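Long-range contact in phenazine biosynthesis protein PhzF family (Enterococcus faecalis, PDB 1S7J), which probably acts as an isomerase of the PhzF family, whose fold is related to that of diaminopimelate epimerase: residues V8-P20 with A225-C237. Residues are numbered along the deposited sequence; the frame is centred on the assembly and turned at random.
Sequences VDAFAEEVFKGNP and AYQVSPRGGFLTC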
ATOM      1  N   VAL A   8       3.570  10.835  -7.370  1.00 14.98           N
ATOM      2  CA  VAL A   8       4.120   9.604  -7.880  1.00 15.65           C
ATOM      3  C   VAL A   8       3.196   8.426  -7.758  1.00 20.81           C
ATOM      4  O   VAL A   8       2.381   8.346  -6.827  1.00 21.35           O
ATOM      5  CB  VAL A   8       5.520   9.300  -7.242  1.00 18.43           C
ATOM      6  CG1 VAL A   8       5.846  10.303  -6.154  1.00 14.23           C
ATOM      7  CG2 VAL A   8       5.605   7.877  -6.723  1.00  9.51           C
ATOM      8  N   ASP A   9       3.241   7.562  -8.753  1.00 17.38           N
ATOM      9  CA  ASP A   9       2.448   6.359  -8.777  1.00 21.44           C
ATOM     10  C   ASP A   9       3.354   5.246  -8.228  1.00 21.80           C
ATOM     11  O   ASP A   9       4.279   4.789  -8.913  1.00 19.38           O
ATOM     12  CB  ASP A   9       2.007   6.031 -10.208  1.00 17.50           C
ATOM     13  CG  ASP A   9       1.127   7.125 -10.812  1.00 24.62           C
ATOM     14  OD1 ASP A   9       1.092   7.240 -12.056  1.00 23.90           O
ATOM     15  OD2 ASP A   9       0.480   7.872 -10.047  1.00 22.45           O
ATOM     16  N   ALA A  10       3.150   4.901  -6.962  1.00 20.07           N
ATOM     17  CA  ALA A  10       3.940   3.869  -6.303  1.00 21.99           C
ATOM     18  C   ALA A  10       3.547   2.485  -6.801  1.00 24.34           C
ATOM     19  O   ALA A  10       2.372   2.192  -6.971  1.00 21.81           O
ATOM     20  CB  ALA A  10       3.773   3.968  -4.808  1.00 17.93           C
ATOM     21  N   PHE A  11       4.545   1.639  -7.001  1.00 26.42           N
ATOM     22  CA  PHE A  11       4.356   0.266  -7.496  1.00 24.84           C
ATOM     23  C   PHE A  11       3.948   0.235  -8.943  1.00 25.51           C
ATOM     24  O   PHE A  11       3.354  -0.746  -9.418  1.00 25.54           O
ATOM     25  CB  PHE A  11       3.337  -0.500  -6.639  1.00 19.17           C
ATOM     26  CG  PHE A  11       3.783  -0.728  -5.224  1.00 24.87           C
ATOM     27  CD1 PHE A  11       3.347   0.105  -4.202  1.00 19.23           C
ATOM     28  CD2 PHE A  11       4.652  -1.785  -4.907  1.00 22.00           C
ATOM     29  CE1 PHE A  11       3.763  -0.098  -2.896  1.00 16.96           C
ATOM     30  CE2 PHE A  11       5.069  -1.991  -3.603  1.00 16.73           C
ATOM     31  CZ  PHE A  11       4.627  -1.154  -2.598  1.00 19.90           C
ATOM     32  N   ALA A  12       4.294   1.295  -9.672  1.00 26.91           N
ATOM     33  CA  ALA A  12       3.958   1.409 -11.082  1.00 27.56           C
ATOM     34  C   ALA A  12       5.180   1.590 -11.943  1.00 28.56           C
ATOM     35  O   ALA A  12       6.105   2.295 -11.573  1.00 24.79           O
ATOM     36  CB  ALA A  12       3.022   2.571 -11.285  1.00 25.35           C
ATOM     37  N   GLU A  13       5.169   0.977 -13.113  1.00 31.06           N
ATOM     38  CA  GLU A  13       6.252   1.044 -14.088  1.00 36.43           C
ATOM     39  C   GLU A  13       6.019   2.257 -15.027  1.00 38.32           C
ATOM     40  O   GLU A  13       6.952   2.795 -15.630  1.00 38.92           O
ATOM     41  CB  GLU A  13       6.294  -0.284 -14.872  1.00 45.57           C
ATOM     42  CG  GLU A  13       7.668  -0.843 -15.199  1.00 55.11           C
ATOM     43  CD  GLU A  13       7.631  -2.085 -16.097  1.00 59.56           C
ATOM     44  OE1 GLU A  13       8.725  -2.602 -16.429  1.00 65.30           O
ATOM     45  OE2 GLU A  13       6.518  -2.549 -16.463  1.00 59.78           O
ATOM     46  N   GLU A  14       4.740   2.601 -15.182  1.00 31.79           N
ATOM     47  CA  GLU A  14       4.303   3.704 -16.049  1.00 35.40           C
ATOM     48  C   GLU A  14       3.174   4.462 -15.333  1.00 33.20           C
ATOM     49  O   GLU A  14       2.560   3.930 -14.407  1.00 36.27           O
ATOM     50  CB  GLU A  14       3.778   3.155 -17.380  1.00 37.01           C
ATOM     51  CG  GLU A  14       2.574   2.217 -17.230  1.00 46.29           C
ATOM     52  CD  GLU A  14       1.949   1.822 -18.563  1.00 52.97           C
ATOM     53  OE1 GLU A  14       2.551   1.002 -19.291  1.00 49.24           O
ATOM     54  OE2 GLU A  14       0.841   2.323 -18.874  1.00 55.10           O
ATOM     55  N   VAL A  15       2.908   5.700 -15.756  1.00 32.96           N
ATOM     56  CA  VAL A  15       1.843   6.495 -15.127  1.00 29.83           C
ATOM     57  C   VAL A  15       0.472   5.881 -15.367  1.00 31.00           C
ATOM     58  O   VAL A  15       0.280   5.083 -16.291  1.00 31.95           O
ATOM     59  CB  VAL A  15       1.833   7.990 -15.611  1.00 31.78           C
ATOM     60  CG1 VAL A  15       3.172   8.684 -15.277  1.00 19.60           C
ATOM     61  CG2 VAL A  15       1.550   8.062 -17.089  1.00 30.33           C
ATOM     62  N   PHE A  16      -0.480   6.286 -14.525  1.00 31.10           N
ATOM     63  CA  PHE A  16      -1.871   5.803 -14.558  1.00 29.97           C
ATOM     64  C   PHE A  16      -2.016   4.409 -13.929  1.00 29.66           C
ATOM     65  O   PHE A  16      -3.126   3.882 -13.815  1.00 30.03           O
ATOM     66  CB  PHE A  16      -2.446   5.814 -15.994  1.00 28.51           C
ATOM     67  CG  PHE A  16      -2.310   7.133 -16.680  1.00 22.37           C
ATOM     68  CD1 PHE A  16      -1.912   7.196 -18.017  1.00 21.86           C
ATOM     69  CD2 PHE A  16      -2.530   8.321 -15.989  1.00 11.51           C
ATOM     70  CE1 PHE A  16      -1.725   8.427 -18.650  1.00 22.53           C
ATOM     71  CE2 PHE A  16      -2.348   9.550 -16.602  1.00 16.46           C
ATOM     72  CZ  PHE A  16      -1.946   9.608 -17.940  1.00 21.89           C
ATOM     73  N   LYS A  17      -0.888   3.814 -13.528  1.00 31.40           N
ATOM     74  CA  LYS A  17      -0.898   2.500 -12.886  1.00 30.67           C
ATOM     75  C   LYS A  17      -0.440   2.645 -11.427  1.00 31.00           C
ATOM     76  O   LYS A  17      -0.277   3.766 -10.930  1.00 29.44           O
ATOM     77  CB  LYS A  17       0.000   1.517 -13.641  1.00 31.84           C
ATOM     78  CG  LYS A  17      -0.449   1.247 -15.066  1.00 38.66           C
ATOM     79  CD  LYS A  17       0.248   0.033 -15.664  1.00 50.16           C
ATOM     80  CE  LYS A  17      -0.196  -1.287 -15.002  1.00 55.72           C
ATOM     81  NZ  LYS A  17       0.379  -1.530 -13.635  1.00 58.11           N
ATOM     82  N   GLY A  18      -0.241   1.529 -10.747  1.00 28.49           N
ATOM     83  CA  GLY A  18       0.187   1.594  -9.358  1.00 24.49           C
ATOM     84  C   GLY A  18      -0.784   2.343  -8.453  1.00 25.45           C
ATOM     85  O   GLY A  18      -1.985   2.394  -8.719  1.00 25.27           O
ATOM     86  N   ASN A  19      -0.261   2.924  -7.386  1.00 22.83           N
ATOM     87  CA  ASN A  19      -1.078   3.666  -6.428  1.00 27.37           C
ATOM     88  C   ASN A  19      -0.457   5.046  -6.258  1.00 26.96           C
ATOM     89  O   ASN A  19       0.687   5.171  -5.827  1.00 26.34           O
ATOM     90  CB  ASN A  19      -1.105   2.915  -5.082  1.00 27.53           C
ATOM     91  CG  ASN A  19      -2.216   3.413  -4.142  1.00 30.95           C
ATOM     92  OD1 ASN A  19      -2.748   4.510  -4.306  1.00 34.37           O
ATOM     93  ND2 ASN A  19      -2.543   2.589  -3.169  1.00 30.43           N
ATOM     94  N   PRO A  20      -1.211   6.105  -6.593  1.00 27.14           N
ATOM     95  CA  PRO A  20      -0.776   7.503  -6.506  1.00 25.16           C
ATOM     96  C   PRO A  20      -0.765   8.154  -5.146  1.00 23.22           C
ATOM     97  O   PRO A  20      -1.668   7.953  -4.327  1.00 24.86           O
ATOM     98  CB  PRO A  20      -1.759   8.206  -7.419  1.00 24.59           C
ATOM     99  CG  PRO A  20      -3.020   7.467  -7.141  1.00 27.36           C
ATOM    100  CD  PRO A  20      -2.562   6.023  -7.180  1.00 26.75           C
ATOM    101  N   ALA A 225       4.539 -11.050  -6.958  1.00 35.90           N
ATOM    102  CA  ALA A 225       3.125 -10.762  -6.772  1.00 31.39           C
ATOM    103  C   ALA A 225       2.622  -9.628  -7.656  1.00 35.05           C
ATOM    104  O   ALA A 225       3.409  -8.841  -8.190  1.00 36.57           O
ATOM    105  CB  ALA A 225       2.853 -10.441  -5.324  1.00 30.14           C
ATOM    106  N   TYR A 226       1.316  -9.537  -7.807  1.00 39.13           N
ATOM    107  CA  TYR A 226       0.723  -8.494  -8.603  1.00 39.81           C
ATOM    108  C   TYR A 226      -0.663  -8.211  -8.111  1.00 38.04           C
ATOM    109  O   TYR A 226      -1.539  -9.066  -8.208  1.00 40.29           O
ATOM    110  CB  TYR A 226       0.666  -8.910 -10.088  1.00 43.32           C
ATOM    111  CG  TYR A 226       0.536  -7.742 -11.036  1.00 46.90           C
ATOM    112  CD1 TYR A 226       1.617  -7.330 -11.810  1.00 47.79           C
ATOM    113  CD2 TYR A 226      -0.658  -7.016 -11.124  1.00 49.80           C
ATOM    114  CE1 TYR A 226       1.522  -6.222 -12.655  1.00 54.61           C
ATOM    115  CE2 TYR A 226      -0.771  -5.906 -11.962  1.00 52.56           C
ATOM    116  CZ  TYR A 226       0.320  -5.509 -12.725  1.00 56.79           C
ATOM    117  OH  TYR A 226       0.225  -4.407 -13.564  1.00 58.58           O
ATOM    118  N   GLN A 227      -0.870  -7.029  -7.541  1.00 36.76           N
ATOM    119  CA  GLN A 227      -2.184  -6.648  -7.069  1.00 35.23           C
ATOM    120  C   GLN A 227      -2.951  -6.203  -8.315  1.00 36.77           C
ATOM    121  O   GLN A 227      -2.728  -5.108  -8.840  1.00 38.37           O
ATOM    122  CB  GLN A 227      -2.106  -5.539  -6.052  1.00 32.49           C
ATOM    123  CG  GLN A 227      -3.358  -5.435  -5.241  1.00 28.08           C
ATOM    124  CD  GLN A 227      -3.166  -4.731  -3.953  1.00 24.09           C
ATOM    125  OE1 GLN A 227      -4.080  -4.122  -3.429  1.00 28.50           O
ATOM    126  NE2 GLN A 227      -1.941  -4.790  -3.409  1.00 20.15           N
ATOM    127  N   VAL A 228      -3.789  -7.109  -8.822  1.00 39.23           N
ATOM    128  CA  VAL A 228      -4.561  -6.889 -10.028  1.00 38.78           C
ATOM    129  C   VAL A 228      -5.808  -5.997  -9.931  1.00 37.22           C
ATOM    130  O   VAL A 228      -6.936  -6.418 -10.238  1.00 36.90           O
ATOM    131  CB  VAL A 228      -4.873  -8.251 -10.746  1.00 39.23           C
ATOM    132  CG1 VAL A 228      -5.811  -9.108  -9.900  1.00 36.91           C
ATOM    133  CG2 VAL A 228      -5.422  -8.011 -12.157  1.00 46.05           C
ATOM    134  N   SER A 229      -5.603  -4.785  -9.484  1.00 37.82           N
ATOM    135  CA  SER A 229      -6.580  -3.760  -9.371  1.00 34.48           C
ATOM    136  C   SER A 229      -6.756  -3.190 -10.822  1.00 32.23           C
ATOM    137  O   SER A 229      -5.933  -3.462 -11.693  1.00 30.25           O
ATOM    138  CB  SER A 229      -6.225  -2.722  -8.306  1.00 35.19           C
ATOM    139  OG  SER A 229      -5.093  -1.925  -8.604  1.00 27.73           O
ATOM    140  N   PRO A 230      -7.723  -2.280 -11.006  1.00 32.68           N
ATOM    141  CA  PRO A 230      -7.746  -1.672 -12.344  1.00 33.28           C
ATOM    142  C   PRO A 230      -6.463  -1.052 -12.749  1.00 35.79           C
ATOM    143  O   PRO A 230      -5.996  -1.156 -13.887  1.00 34.84           O
ATOM    144  CB  PRO A 230      -8.926  -0.733 -12.261  1.00 34.63           C
ATOM    145  CG  PRO A 230      -9.827  -1.389 -11.260  1.00 26.88           C
ATOM    146  CD  PRO A 230      -8.836  -1.822 -10.199  1.00 29.92           C
ATOM    147  N   ARG A 231      -5.870  -0.369 -11.773  1.00 32.04           N
ATOM    148  CA  ARG A 231      -4.600   0.320 -11.965  1.00 34.39           C
ATOM    149  C   ARG A 231      -3.429  -0.652 -12.051  1.00 34.25           C
ATOM    150  O   ARG A 231      -2.473  -0.412 -12.794  1.00 35.38           O
ATOM    151  CB  ARG A 231      -4.363   1.311 -10.843  1.00 36.29           C
ATOM    152  CG  ARG A 231      -5.419   2.384 -10.754  1.00 36.07           C
ATOM    153  CD  ARG A 231      -4.941   3.559  -9.941  1.00 34.15           C
ATOM    154  NE  ARG A 231      -3.648   4.048 -10.422  1.00 33.95           N
ATOM    155  CZ  ARG A 231      -3.385   5.312 -10.725  1.00 29.77           C
ATOM    156  NH1 ARG A 231      -2.176   5.648 -11.150  1.00 27.78           N
ATOM    157  NH2 ARG A 231      -4.329   6.241 -10.619  1.00 25.53           N
ATOM    158  N   GLY A 232      -3.513  -1.740 -11.309  1.00 32.53           N
ATOM    159  CA  GLY A 232      -2.454  -2.734 -11.320  1.00 34.46           C
ATOM    160  C   GLY A 232      -1.281  -2.338 -10.452  1.00 32.52           C
ATOM    161  O   GLY A 232      -1.181  -1.190 -10.019  1.00 37.47           O
ATOM    162  N   GLY A 233      -0.386  -3.286 -10.190  1.00 32.02           N
ATOM    163  CA  GLY A 233       0.784  -3.004  -9.365  1.00 30.02           C
ATOM    164  C   GLY A 233       1.608  -4.246  -9.098  1.00 30.50           C
ATOM    165  O   GLY A 233       1.065  -5.275  -8.701  1.00 30.17           O
ATOM    166  N   PHE A 234       2.911  -4.174  -9.362  1.00 33.34           N
ATOM    167  CA  PHE A 234       3.797  -5.310  -9.130  1.00 30.93           C
ATOM    168  C   PHE A 234       4.524  -5.183  -7.804  1.00 29.89           C
ATOM    169  O   PHE A 234       4.817  -4.084  -7.342  1.00 31.19           O
ATOM    170  CB  PHE A 234       4.808  -5.447 -10.257  1.00 34.08           C
ATOM    171  CG  PHE A 234       5.758  -6.594 -10.078  1.00 36.35           C
ATOM    172  CD1 PHE A 234       5.352  -7.904 -10.356  1.00 39.59           C
ATOM    173  CD2 PHE A 234       7.058  -6.373  -9.620  1.00 41.12           C
ATOM    174  CE1 PHE A 234       6.228  -8.981 -10.176  1.00 45.88           C
ATOM    175  CE2 PHE A 234       7.943  -7.441  -9.435  1.00 44.78           C
ATOM    176  CZ  PHE A 234       7.527  -8.748  -9.713  1.00 45.97           C
ATOM    177  N   LEU A 235       4.816  -6.324  -7.195  1.00 29.82           N
ATOM    178  CA  LEU A 235       5.514  -6.366  -5.920  1.00 32.22           C
ATOM    179  C   LEU A 235       6.447  -7.578  -5.844  1.00 31.26           C
ATOM    180  O   LEU A 235       6.040  -8.700  -6.165  1.00 31.65           O
ATOM    181  CB  LEU A 235       4.508  -6.462  -4.752  1.00 30.30           C
ATOM    182  CG  LEU A 235       3.279  -5.537  -4.667  1.00 29.51           C
ATOM    183  CD1 LEU A 235       2.045  -6.257  -5.194  1.00 27.66           C
ATOM    184  CD2 LEU A 235       3.059  -5.113  -3.222  1.00 25.25           C
ATOM    185  N   THR A 236       7.701  -7.345  -5.500  1.00 31.14           N
ATOM    186  CA  THR A 236       8.636  -8.455  -5.341  1.00 33.28           C
ATOM    187  C   THR A 236       8.633  -8.720  -3.825  1.00 34.68           C
ATOM    188  O   THR A 236       8.810  -7.795  -3.020  1.00 33.14           O
ATOM    189  CB  THR A 236      10.051  -8.120  -5.885  1.00 34.87           C
ATOM    190  OG1 THR A 236      10.814  -9.328  -6.001  1.00 37.34           O
ATOM    191  CG2 THR A 236      10.772  -7.123  -4.988  1.00 39.17           C
ATOM    192  N   CYS A 237       8.322  -9.953  -3.453  1.00 36.34           N
ATOM    193  CA  CYS A 237       8.218 -10.332  -2.045  1.00 36.02           C
ATOM    194  C   CYS A 237       9.287 -11.255  -1.496  1.00 38.40           C
ATOM    195  O   CYS A 237       9.803 -12.131  -2.198  1.00 38.80           O
ATOM    196  CB  CYS A 237       6.867 -10.967  -1.812  1.00 33.37           C
ATOM    197  SG  CYS A 237       5.544  -9.998  -2.457  1.00 38.62           S
TER
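Arg231 reaches from the hairpin loop of 225-237 into the loop that joins the two strands of 8-20. Its CB and CD both lie 3.4 Å from Gly18 O, with CG a little farther. NE is shared weakly between Gly18 O and Lys17 O. A bend at chi3 (52°) turns the guanidinium across the loop, where NH1 donates to Lys17 O at 2.7 Å, nearly straight (164°); the carbonyl oxygen lies close to the guanidinium plane, while the donor sits above the carbonyl's own plane. NH2 lies beside Pro20 CG and CD. Pro20 CD, 3.7 Å from Arg231 CZ, covers the centre of one guanidinium face, and Phe16 O lies over the opposite face; Glu46, the predicted active-site residue, is about 8 Å from Pro20, side chain to side chain. The carboxylate of Asp9, steeply turned against the guanidinium, forms a long salt bridge from OD2 to NH1; its OD1 accepts from Phe16 N, tying the loop back on itself. In the reverse sense Lys17, bent at chi3 and chi4, crosses Tyr226 at about a right angle, and NZ donates to Tyr226 OH at 2.9 Å and weakly to Arg231 O. Weak backbone bonds run from Gly18 N to Gly232 O and from Phe234 N to Phe11 O. Beyond Gly233, the Phe11 ring edge meets Phe234 O, and CE2 touches Leu235 CD2. The contact thus joins the loop between antiparallel strands 2-10 and 19-25 to the hairpin of strands 222-227 and 234-240, with helix 72-85 against Phe11 and helix 207-218 against Leu235.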